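Local coordinates for protein sortase, SrtB family (Streptococcus pneumoniae PCS8235, PDB 4Y4Q) that probably works as a cysteine transpeptidase of the sortase B family, taking part in building the type II pilus on the pneumococcal surface, at residues P118-F123 / R217-S222; E148-H153 / H206-S211; F170-V175 / H233-K238. All coordinates share one frame; numbering follows the deposited sequence.

Interaction 1: residues P118-F123 / R217-S222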
loop_
_atom_site.group_PDB
_atom_site.type_symbol
_atom_site.label_atom_id
_atom_site.label_comp_id
_atom_site.label_asym_id
_atom_site.label_seq_id
_atom_site.Cartn_x
_atom_site.Cartn_y
_atom_site.Cartn_z
ATOM N N PRO A 118 -9.678 2.156 -9.384
ATOM C CA PRO A 118 -10.051 1.210 -8.326
ATOM C C PRO A 118 -9.764 -0.249 -8.684
ATOM O O PRO A 118 -9.934 -1.118 -7.825
ATOM C CB PRO A 118 -11.565 1.428 -8.180
ATOM C CG PRO A 118 -12.000 1.897 -9.539
ATOM C CD PRO A 118 -10.856 2.736 -10.058
ATOM N N LYS A 119 -9.353 -0.513 -9.923
ATOM C CA LYS A 119 -8.992 -1.869 -10.329
ATOM C C LYS A 119 -7.485 -2.031 -10.475
ATOM O O LYS A 119 -7.023 -2.917 -11.194
ATOM C CB LYS A 119 -9.675 -2.240 -11.643
ATOM C CG LYS A 119 -11.178 -2.375 -11.557
ATOM C CD LYS A 119 -11.786 -2.496 -12.959
ATOM C CE LYS A 119 -13.271 -2.826 -12.900
ATOM N NZ LYS A 119 -13.962 -2.019 -11.856
ATOM N N PHE A 120 -6.727 -1.177 -9.789
ATOM C CA PHE A 120 -5.261 -1.245 -9.779
ATOM C C PHE A 120 -4.616 -1.281 -11.171
ATOM O O PHE A 120 -3.604 -1.951 -11.380
ATOM C CB PHE A 120 -4.789 -2.423 -8.925
ATOM C CG PHE A 120 -5.043 -2.227 -7.459
ATOM C CD1 PHE A 120 -6.300 -2.457 -6.922
ATOM C CD2 PHE A 120 -4.034 -1.774 -6.624
ATOM C CE1 PHE A 120 -6.543 -2.254 -5.573
ATOM C CE2 PHE A 120 -4.272 -1.564 -5.278
ATOM C CZ PHE A 120 -5.532 -1.809 -4.753
ATOM N N GLU A 121 -5.203 -0.552 -12.112
ATOM C CA GLU A 121 -4.652 -0.449 -13.456
ATOM C C GLU A 121 -3.495 0.543 -13.543
ATOM O O GLU A 121 -2.682 0.480 -14.475
ATOM C CB GLU A 121 -5.749 -0.043 -14.443
ATOM C CG GLU A 121 -6.880 -1.052 -14.524
ATOM C CD GLU A 121 -7.844 -0.763 -15.657
ATOM O OE1 GLU A 121 -7.500 0.055 -16.543
ATOM O OE2 GLU A 121 -8.944 -1.359 -15.651
ATOM N N ASP A 122 -3.429 1.465 -12.587
ATOM C CA ASP A 122 -2.439 2.540 -12.633
ATOM C C ASP A 122 -1.065 1.977 -12.298
ATOM O O ASP A 122 -0.965 0.921 -11.662
ATOM C CB ASP A 122 -2.777 3.640 -11.621
ATOM C CG ASP A 122 -4.020 4.440 -12.001
ATOM O OD1 ASP A 122 -4.413 4.418 -13.189
ATOM O OD2 ASP A 122 -4.590 5.101 -11.100
ATOM N N PHE A 123 -0.021 2.694 -12.711
ATOM C CA PHE A 123 1.346 2.302 -12.422
ATOM C C PHE A 123 1.589 2.296 -10.917
ATOM O O PHE A 123 1.967 1.275 -10.352
ATOM C CB PHE A 123 2.351 3.233 -13.112
ATOM C CG PHE A 123 3.735 3.138 -12.530
ATOM C CD1 PHE A 123 4.516 2.003 -12.744
ATOM C CD2 PHE A 123 4.241 4.162 -11.739
ATOM C CE1 PHE A 123 5.790 1.904 -12.186
ATOM C CE2 PHE A 123 5.511 4.069 -11.181
ATOM C CZ PHE A 123 6.282 2.938 -11.399
ATOM N N ARG A 217 3.289 -2.945 -11.934
ATOM C CA ARG A 217 2.389 -2.114 -11.150
ATOM C C ARG A 217 2.820 -2.207 -9.701
ATOM O O ARG A 217 3.169 -3.290 -9.222
ATOM C CB ARG A 217 0.947 -2.589 -11.301
ATOM C CG ARG A 217 0.329 -2.278 -12.676
ATOM C CD ARG A 217 -1.018 -2.951 -12.782
ATOM N NE ARG A 217 -0.895 -4.394 -12.604
ATOM C CZ ARG A 217 -1.776 -5.158 -11.960
ATOM N NH1 ARG A 217 -2.867 -4.619 -11.416
ATOM N NH2 ARG A 217 -1.563 -6.469 -11.865
ATOM N N ILE A 218 2.813 -1.076 -9.006
ATOM C CA ILE A 218 3.199 -1.072 -7.603
ATOM C C ILE A 218 2.149 -0.438 -6.699
ATOM O O ILE A 218 1.224 0.257 -7.156
ATOM C CB ILE A 218 4.536 -0.376 -7.399
ATOM C CG1 ILE A 218 4.400 1.123 -7.642
ATOM C CG2 ILE A 218 5.610 -0.969 -8.337
ATOM C CD1 ILE A 218 5.732 1.799 -7.495
ATOM N N ILE A 219 2.298 -0.692 -5.408
ATOM C CA ILE A 219 1.381 -0.175 -4.408
ATOM C C ILE A 219 2.184 0.479 -3.279
ATOM O O ILE A 219 3.177 -0.088 -2.807
ATOM C CB ILE A 219 0.562 -1.306 -3.815
ATOM C CG1 ILE A 219 -0.378 -1.889 -4.868
ATOM C CG2 ILE A 219 -0.230 -0.826 -2.629
ATOM C CD1 ILE A 219 -1.117 -3.113 -4.370
ATOM N N LEU A 220 1.763 1.670 -2.858
ATOM C CA LEU A 220 2.360 2.318 -1.697
ATOM C C LEU A 220 1.363 2.261 -0.559
ATOM O O LEU A 220 0.260 2.820 -0.646
ATOM C CB LEU A 220 2.730 3.778 -1.971
ATOM C CG LEU A 220 3.954 4.084 -2.845
ATOM C CD1 LEU A 220 3.667 3.774 -4.303
ATOM C CD2 LEU A 220 4.358 5.532 -2.706
ATOM N N LEU A 221 1.736 1.577 0.510
ATOM C CA LEU A 221 0.851 1.508 1.666
ATOM C C LEU A 221 1.400 2.458 2.717
ATOM O O LEU A 221 2.523 2.286 3.202
ATOM C CB LEU A 221 0.763 0.076 2.204
ATOM C CG LEU A 221 0.129 -0.115 3.591
ATOM C CD1 LEU A 221 -1.284 0.419 3.639
ATOM C CD2 LEU A 221 0.152 -1.592 3.987
ATOM N N SER A 222 0.594 3.448 3.083
ATOM C CA SER A 222 1.078 4.567 3.884
ATOM C C SER A 222 0.285 4.715 5.175
ATOM O O SER A 222 -0.947 4.652 5.160
ATOM C CB SER A 222 0.949 5.856 3.048
ATOM O OG SER A 222 1.129 7.031 3.833
HETATM O O HOH W 1 -0.915 -0.045 -8.973
#
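Arg217 reaches back to the loop and gives its NH1 to the carbonyl of Phe120. Arg217 NH1 lies 2.8 Å from Phe120 O and the bond is nearly straight (168°). The oxygen lies in the guanidinium plane, whereas the nitrogen stands above the plane of the Phe120 carbonyl, well off its lone-pair directions. CG and CD run past the carbonyls of Asp122 and Phe120, Arg217 CG 3.6 Å from Asp122 O, and a bend at chi3 (-59°) then turns the guanidinium back to bring NH1 onto Phe120 O. NH1 has a second partner in Tyr160 OH, whose ring also meets that of Phe120. Deeper in, Ile218 N donates to Phe123 O at 2.8 Å. This bond stands at the start of the parallel pairing of strands 124-129 and 218-225 in the sortase beta-barrel; in this family the second of these strands leads to the catalytic cysteine. One water links Asp122 O to Ile218 O, bridging loop and strand backbone just beside that junction. Two apolar contacts flank it. The Phe120 ring and the Ile219 side chain meet at about a right angle, CE2 lying 3.6 Å from CD1. Phe123 swings its CG anti to the backbone nitrogen (chi1 163°), which carries the ring toward helix 190-202 and brings CZ within 4.1 Å of Ile218 CD1.

Interaction 2: residues E148-H153 / H206-S211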
loop_
_atom_site.group_PDB
_atom_site.type_symbol
_atom_site.label_atom_id
_atom_site.label_comp_id
_atom_site.label_asym_id
_atom_site.label_seq_id
_atom_site.Cartn_x
_atom_site.Cartn_y
_atom_site.Cartn_z
ATOM N N GLU A 148 15.542 -6.698 10.428
ATOM C CA GLU A 148 15.123 -8.094 10.499
ATOM C C GLU A 148 13.666 -8.311 10.070
ATOM O O GLU A 148 13.363 -9.181 9.253
ATOM C CB GLU A 148 15.345 -8.599 11.925
ATOM C CG GLU A 148 15.399 -10.096 12.076
ATOM C CD GLU A 148 15.821 -10.502 13.481
ATOM O OE1 GLU A 148 16.922 -10.081 13.916
ATOM O OE2 GLU A 148 15.042 -11.221 14.150
ATOM N N PHE A 149 12.759 -7.520 10.625
ATOM C CA PHE A 149 11.358 -7.642 10.269
ATOM C C PHE A 149 11.187 -7.377 8.763
ATOM O O PHE A 149 10.441 -8.089 8.073
ATOM C CB PHE A 149 10.530 -6.660 11.107
ATOM C CG PHE A 149 9.041 -6.883 11.028
ATOM C CD1 PHE A 149 8.305 -6.367 9.966
ATOM C CD2 PHE A 149 8.376 -7.587 12.025
ATOM C CE1 PHE A 149 6.930 -6.559 9.883
ATOM C CE2 PHE A 149 7.000 -7.781 11.957
ATOM C CZ PHE A 149 6.277 -7.265 10.877
ATOM N N PHE A 150 11.890 -6.375 8.249
ATOM C CA PHE A 150 11.840 -6.092 6.817
ATOM C C PHE A 150 12.357 -7.272 5.996
ATOM O O PHE A 150 11.762 -7.631 4.986
ATOM C CB PHE A 150 12.654 -4.842 6.457
ATOM C CG PHE A 150 12.657 -4.537 4.977
ATOM C CD1 PHE A 150 11.648 -3.755 4.413
ATOM C CD2 PHE A 150 13.646 -5.049 4.145
ATOM C CE1 PHE A 150 11.634 -3.471 3.045
ATOM C CE2 PHE A 150 13.646 -4.770 2.776
ATOM C CZ PHE A 150 12.636 -3.979 2.225
ATOM N N ASP A 151 13.478 -7.856 6.415
ATOM C CA ASP A 151 14.080 -8.943 5.652
ATOM C C ASP A 151 13.162 -10.153 5.606
ATOM O O ASP A 151 13.143 -10.892 4.623
ATOM C CB ASP A 151 15.441 -9.348 6.241
ATOM C CG ASP A 151 16.508 -8.265 6.063
ATOM O OD1 ASP A 151 16.339 -7.386 5.187
ATOM O OD2 ASP A 151 17.521 -8.294 6.796
ATOM N N GLN A 152 12.382 -10.343 6.665
ATOM C CA GLN A 152 11.640 -11.584 6.828
ATOM C C GLN A 152 10.178 -11.550 6.365
ATOM O O GLN A 152 9.537 -12.596 6.300
ATOM C CB GLN A 152 11.739 -12.066 8.281
ATOM C CG GLN A 152 13.179 -12.297 8.747
ATOM C CD GLN A 152 13.323 -13.527 9.625
ATOM O OE1 GLN A 152 12.520 -13.753 10.530
ATOM N NE2 GLN A 152 14.342 -14.336 9.352
ATOM N N HIS A 153 9.652 -10.347 6.197
ATOM C CA HIS A 153 8.345 -10.195 5.620
ATOM C C HIS A 153 8.637 -9.686 4.235
ATOM O O HIS A 153 9.007 -8.527 4.050
ATOM C CB HIS A 153 7.521 -9.173 6.402
ATOM C CG HIS A 153 7.330 -9.529 7.844
ATOM N ND1 HIS A 153 8.236 -9.181 8.823
ATOM C CD2 HIS A 153 6.337 -10.200 8.472
ATOM C CE1 HIS A 153 7.809 -9.624 9.991
ATOM N NE2 HIS A 153 6.659 -10.246 9.807
ATOM N N HIS A 206 14.827 0.998 3.903
ATOM C CA HIS A 206 15.264 -0.349 3.526
ATOM C C HIS A 206 14.738 -0.632 2.117
ATOM O O HIS A 206 13.697 -0.103 1.715
ATOM C CB HIS A 206 14.723 -1.412 4.501
ATOM C CG HIS A 206 15.130 -1.197 5.928
ATOM N ND1 HIS A 206 16.424 -1.375 6.369
ATOM C CD2 HIS A 206 14.411 -0.818 7.012
ATOM C CE1 HIS A 206 16.487 -1.111 7.664
ATOM N NE2 HIS A 206 15.278 -0.776 8.079
ATOM N N LYS A 207 15.446 -1.468 1.367
ATOM C CA LYS A 207 14.950 -1.892 0.064
ATOM C C LYS A 207 15.611 -3.192 -0.307
ATOM O O LYS A 207 16.664 -3.518 0.231
ATOM C CB LYS A 207 15.249 -0.839 -1.011
ATOM C CG LYS A 207 16.739 -0.608 -1.236
ATOM C CD LYS A 207 16.962 0.474 -2.286
ATOM C CE LYS A 207 18.413 0.921 -2.299
ATOM N NZ LYS A 207 18.665 1.851 -3.422
ATOM N N ARG A 208 14.982 -3.952 -1.201
ATOM C CA ARG A 208 15.628 -5.137 -1.771
ATOM C C ARG A 208 15.647 -4.976 -3.277
ATOM O O ARG A 208 14.748 -4.370 -3.848
ATOM C CB ARG A 208 14.906 -6.438 -1.380
ATOM C CG ARG A 208 13.391 -6.423 -1.579
ATOM C CD ARG A 208 12.772 -7.812 -1.327
ATOM N NE ARG A 208 13.074 -8.308 0.015
ATOM C CZ ARG A 208 12.326 -8.069 1.087
ATOM N NH1 ARG A 208 11.216 -7.356 0.966
ATOM N NH2 ARG A 208 12.687 -8.551 2.279
ATOM N N ASP A 209 16.671 -5.513 -3.921
ATOM C CA ASP A 209 16.766 -5.427 -5.368
ATOM C C ASP A 209 15.823 -6.439 -6.024
ATOM O O ASP A 209 16.036 -7.642 -5.911
ATOM C CB ASP A 209 18.210 -5.689 -5.804
ATOM C CG ASP A 209 18.507 -5.148 -7.188
ATOM O OD1 ASP A 209 17.661 -5.325 -8.093
ATOM O OD2 ASP A 209 19.582 -4.535 -7.369
ATOM N N ILE A 210 14.765 -5.962 -6.680
ATOM C CA ILE A 210 13.955 -6.835 -7.542
ATOM C C ILE A 210 13.711 -6.228 -8.925
ATOM O O ILE A 210 14.047 -5.063 -9.175
ATOM C CB ILE A 210 12.603 -7.258 -6.906
ATOM C CG1 ILE A 210 11.608 -6.097 -6.864
ATOM C CG2 ILE A 210 12.807 -7.857 -5.510
ATOM C CD1 ILE A 210 10.233 -6.531 -6.335
ATOM N N SER A 211 13.128 -7.022 -9.819
ATOM C CA SER A 211 12.941 -6.606 -11.211
ATOM C C SER A 211 11.818 -5.581 -11.328
ATOM O O SER A 211 10.642 -5.921 -11.155
ATOM C CB SER A 211 12.649 -7.819 -12.095
ATOM O OG SER A 211 12.551 -7.445 -13.458
#
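Arg208 NH2 donates to Phe150 O at 3.0 Å (154°), coming in tilted from the carbonyl plane. The same nitrogen lies 3.3 Å from Asp151 O, so the guanidinium sits against carbonyls of the last helical turn, where its positive charge would probably suit the C-terminal end of the helix dipole. Its other amino group, NH1, turns to Ile169 O on strand 163-176, so the arginine spans helix and sheet. A chain bent at chi3 (57°) lays the guanidinium flat on the Phe150 ring, with planes only 2° and centres 4.6 Å apart: a stacked cation-pi contact, offset so that CE2 lies over the rim of the planar group. The opposite ring face takes a CH-pi contact from His206, whose CB stands 3.6 Å from the ring centroid, almost on its normal. Phe150 CZ comes within 3.8 Å of Lys207 CA. The His206 imidazole carries on past the ring to bond through NE2 to Ala145 O, just ahead of the helix. A phenylalanine ring with a stacked cation-pi contact on one face and a CH-pi contact on the other thus joins surface helix 147-152 to edge strand 206-207 of the sortase beta-barrel and the residue after it.

Interaction 3: residues F170-V175 / H233-K238; sequences FEMLEV and HIVVAK
Leu173 and Ile234 form the tight part of this antiparallel strand pair: they lie side by side, and Leu173 CD1 presses to 3.5 Å from Ile234 CB, closer than usual van der Waals contact. With chi1 at 52°, the leucine holds its CG between backbone nitrogen and carbonyl carbon, which turns CD1 onto its neighbour; Leu173 also meets Leu200 of helix 190-202. Their backbones are joined both ways, Leu173 N to Ile234 O at 2.9 Å and Ile234 N to Leu173 O at 3.0 Å. Toward Phe170 the ladder is broken by a classic beta bulge, Phe170 and Glu171 both facing Val236. Phe170 N bonds strongly to Val236 O, Glu171 N only weakly, and the Phe170 ring folds over the neighbouring strand, CZ 3.5 Å from Val236 CG1. The other end is looser: there partly exposed Glu174 runs alongside buried His233 on the opposite face of the sheet, its OE2 3.0 Å from His233 CE1 at the ring edge, with too poor an angle to ND1 for a hydrogen bond. Backbone bonds and apolar contact thus hold these strands; any charge attraction would depend on His233 being protonated, which the geometry does not tell.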
loop_
_atom_site.group_PDB
_atom_site.type_symbol
_atom_site.label_atom_id
_atom_site.label_comp_id
_atom_site.label_asym_id
_atom_site.label_seq_id
_atom_site.Cartn_x
_atom_site.Cartn_y
_atom_site.Cartn_z
ATOM N N PHE A 170 9.261 -4.486 -1.762
ATOM C CA PHE A 170 10.660 -4.173 -2.081
ATOM C C PHE A 170 11.233 -2.945 -1.381
ATOM O O PHE A 170 12.424 -2.662 -1.507
ATOM C CB PHE A 170 10.887 -4.049 -3.592
ATOM C CG PHE A 170 10.118 -2.935 -4.229
ATOM C CD1 PHE A 170 10.646 -1.650 -4.303
ATOM C CD2 PHE A 170 8.860 -3.168 -4.755
ATOM C CE1 PHE A 170 9.924 -0.615 -4.900
ATOM C CE2 PHE A 170 8.136 -2.141 -5.344
ATOM C CZ PHE A 170 8.674 -0.868 -5.413
ATOM N N GLU A 171 10.412 -2.205 -0.653
ATOM C CA GLU A 171 10.925 -0.986 -0.032
ATOM C C GLU A 171 10.137 -0.533 1.194
ATOM O O GLU A 171 8.906 -0.672 1.241
ATOM C CB GLU A 171 10.997 0.166 -1.063
ATOM C CG GLU A 171 11.331 1.508 -0.430
ATOM C CD GLU A 171 11.602 2.634 -1.429
ATOM O OE1 GLU A 171 11.666 2.380 -2.655
ATOM O OE2 GLU A 171 11.754 3.789 -0.970
ATOM N N MET A 172 10.849 0.000 2.188
ATOM C CA MET A 172 10.196 0.782 3.242
ATOM C C MET A 172 10.842 2.162 3.294
ATOM O O MET A 172 12.072 2.303 3.168
ATOM C CB MET A 172 10.340 0.105 4.610
ATOM C CG MET A 172 9.288 0.526 5.644
ATOM S SD MET A 172 9.715 1.961 6.664
ATOM C CE MET A 172 11.449 1.782 6.678
ATOM N N LEU A 173 10.032 3.191 3.493
ATOM C CA LEU A 173 10.627 4.504 3.644
ATOM C C LEU A 173 9.828 5.309 4.625
ATOM O O LEU A 173 8.670 4.974 4.893
ATOM C CB LEU A 173 10.756 5.221 2.290
ATOM C CG LEU A 173 9.597 5.397 1.304
ATOM C CD1 LEU A 173 8.498 6.172 1.919
ATOM C CD2 LEU A 173 10.072 6.203 0.113
ATOM N N GLU A 174 10.444 6.361 5.153
ATOM C CA GLU A 174 9.751 7.321 6.006
ATOM C C GLU A 174 9.843 8.679 5.336
ATOM O O GLU A 174 10.908 9.061 4.844
ATOM C CB GLU A 174 10.375 7.356 7.414
ATOM C CG GLU A 174 10.204 6.036 8.192
ATOM C CD GLU A 174 10.921 6.017 9.546
ATOM O OE1 GLU A 174 11.677 6.969 9.854
ATOM O OE2 GLU A 174 10.731 5.038 10.303
ATOM N N VAL A 175 8.730 9.403 5.304
ATOM C CA VAL A 175 8.667 10.684 4.601
ATOM C C VAL A 175 7.741 11.614 5.341
ATOM O O VAL A 175 7.009 11.189 6.239
ATOM C CB VAL A 175 8.068 10.523 3.184
ATOM C CG1 VAL A 175 8.995 9.739 2.279
ATOM C CG2 VAL A 175 6.705 9.839 3.271
ATOM N N HIS A 233 4.766 6.497 7.487
ATOM C CA HIS A 233 5.511 5.277 7.176
ATOM C C HIS A 233 4.945 4.683 5.895
ATOM O O HIS A 233 3.721 4.633 5.738
ATOM C CB HIS A 233 5.291 4.233 8.272
ATOM C CG HIS A 233 6.045 4.489 9.536
ATOM N ND1 HIS A 233 7.417 4.622 9.575
ATOM C CD2 HIS A 233 5.620 4.585 10.817
ATOM C CE1 HIS A 233 7.803 4.803 10.824
ATOM N NE2 HIS A 233 6.733 4.784 11.597
ATOM N N ILE A 234 5.807 4.214 4.989
ATOM C CA ILE A 234 5.336 3.581 3.762
ATOM C C ILE A 234 6.060 2.267 3.476
ATOM O O ILE A 234 7.292 2.201 3.592
ATOM C CB ILE A 234 5.523 4.524 2.551
ATOM C CG1 ILE A 234 4.714 5.817 2.726
ATOM C CG2 ILE A 234 5.146 3.826 1.235
ATOM C CD1 ILE A 234 5.036 6.868 1.683
ATOM N N VAL A 235 5.312 1.212 3.136
ATOM C CA VAL A 235 5.934 0.046 2.500
ATOM C C VAL A 235 5.486 -0.003 1.053
ATOM O O VAL A 235 4.343 0.330 0.743
ATOM C CB VAL A 235 5.669 -1.334 3.205
ATOM C CG1 VAL A 235 6.290 -1.366 4.567
ATOM C CG2 VAL A 235 4.202 -1.654 3.282
ATOM N N VAL A 236 6.393 -0.379 0.159
ATOM C CA VAL A 236 6.053 -0.430 -1.261
ATOM C C VAL A 236 6.184 -1.853 -1.789
ATOM O O VAL A 236 7.174 -2.542 -1.524
ATOM C CB VAL A 236 6.943 0.500 -2.099
ATOM C CG1 VAL A 236 6.296 0.750 -3.451
ATOM C CG2 VAL A 236 7.145 1.825 -1.382
ATOM N N ALA A 237 5.188 -2.282 -2.547
ATOM C CA ALA A 237 5.147 -3.648 -3.051
ATOM C C ALA A 237 4.881 -3.672 -4.548
ATOM O O ALA A 237 4.123 -2.829 -5.070
ATOM C CB ALA A 237 4.072 -4.414 -2.339
ATOM N N LYS A 238 5.485 -4.647 -5.226
ATOM C CA LYS A 238 5.163 -4.926 -6.623
ATOM C C LYS A 238 4.003 -5.904 -6.682
ATOM O O LYS A 238 3.951 -6.866 -5.903
ATOM C CB LYS A 238 6.359 -5.557 -7.314
ATOM C CG LYS A 238 6.075 -6.054 -8.731
ATOM C CD LYS A 238 7.346 -6.636 -9.347
ATOM C CE LYS A 238 7.101 -7.169 -10.761
ATOM N NZ LYS A 238 8.361 -7.683 -11.393
#

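Overall arrangement
Interaction 3 is the buried core of the set; on its flanks, interaction 1 is partly buried and interaction 2 a surface contact. Strand 231-240 joins it to interaction 1 through neighbouring strand 218-225, where Ile219 N and Leu221 N probably bond to Ala237 O and Val235 O. On the far side of strand 163-176, interaction 2 adds edge strand 206-207, with Arg208 N and Phe170 O paired at 2.9 Å. Interactions 1 and 2 do not touch, their centres being about 19 Å apart. Chemistry follows position: ladder bonds and aliphatic side chains at the centre, but at each flank an arginine reaching main-chain carbonyls, with a water-bridged loop in interaction 1 and a stacked ring in interaction 2.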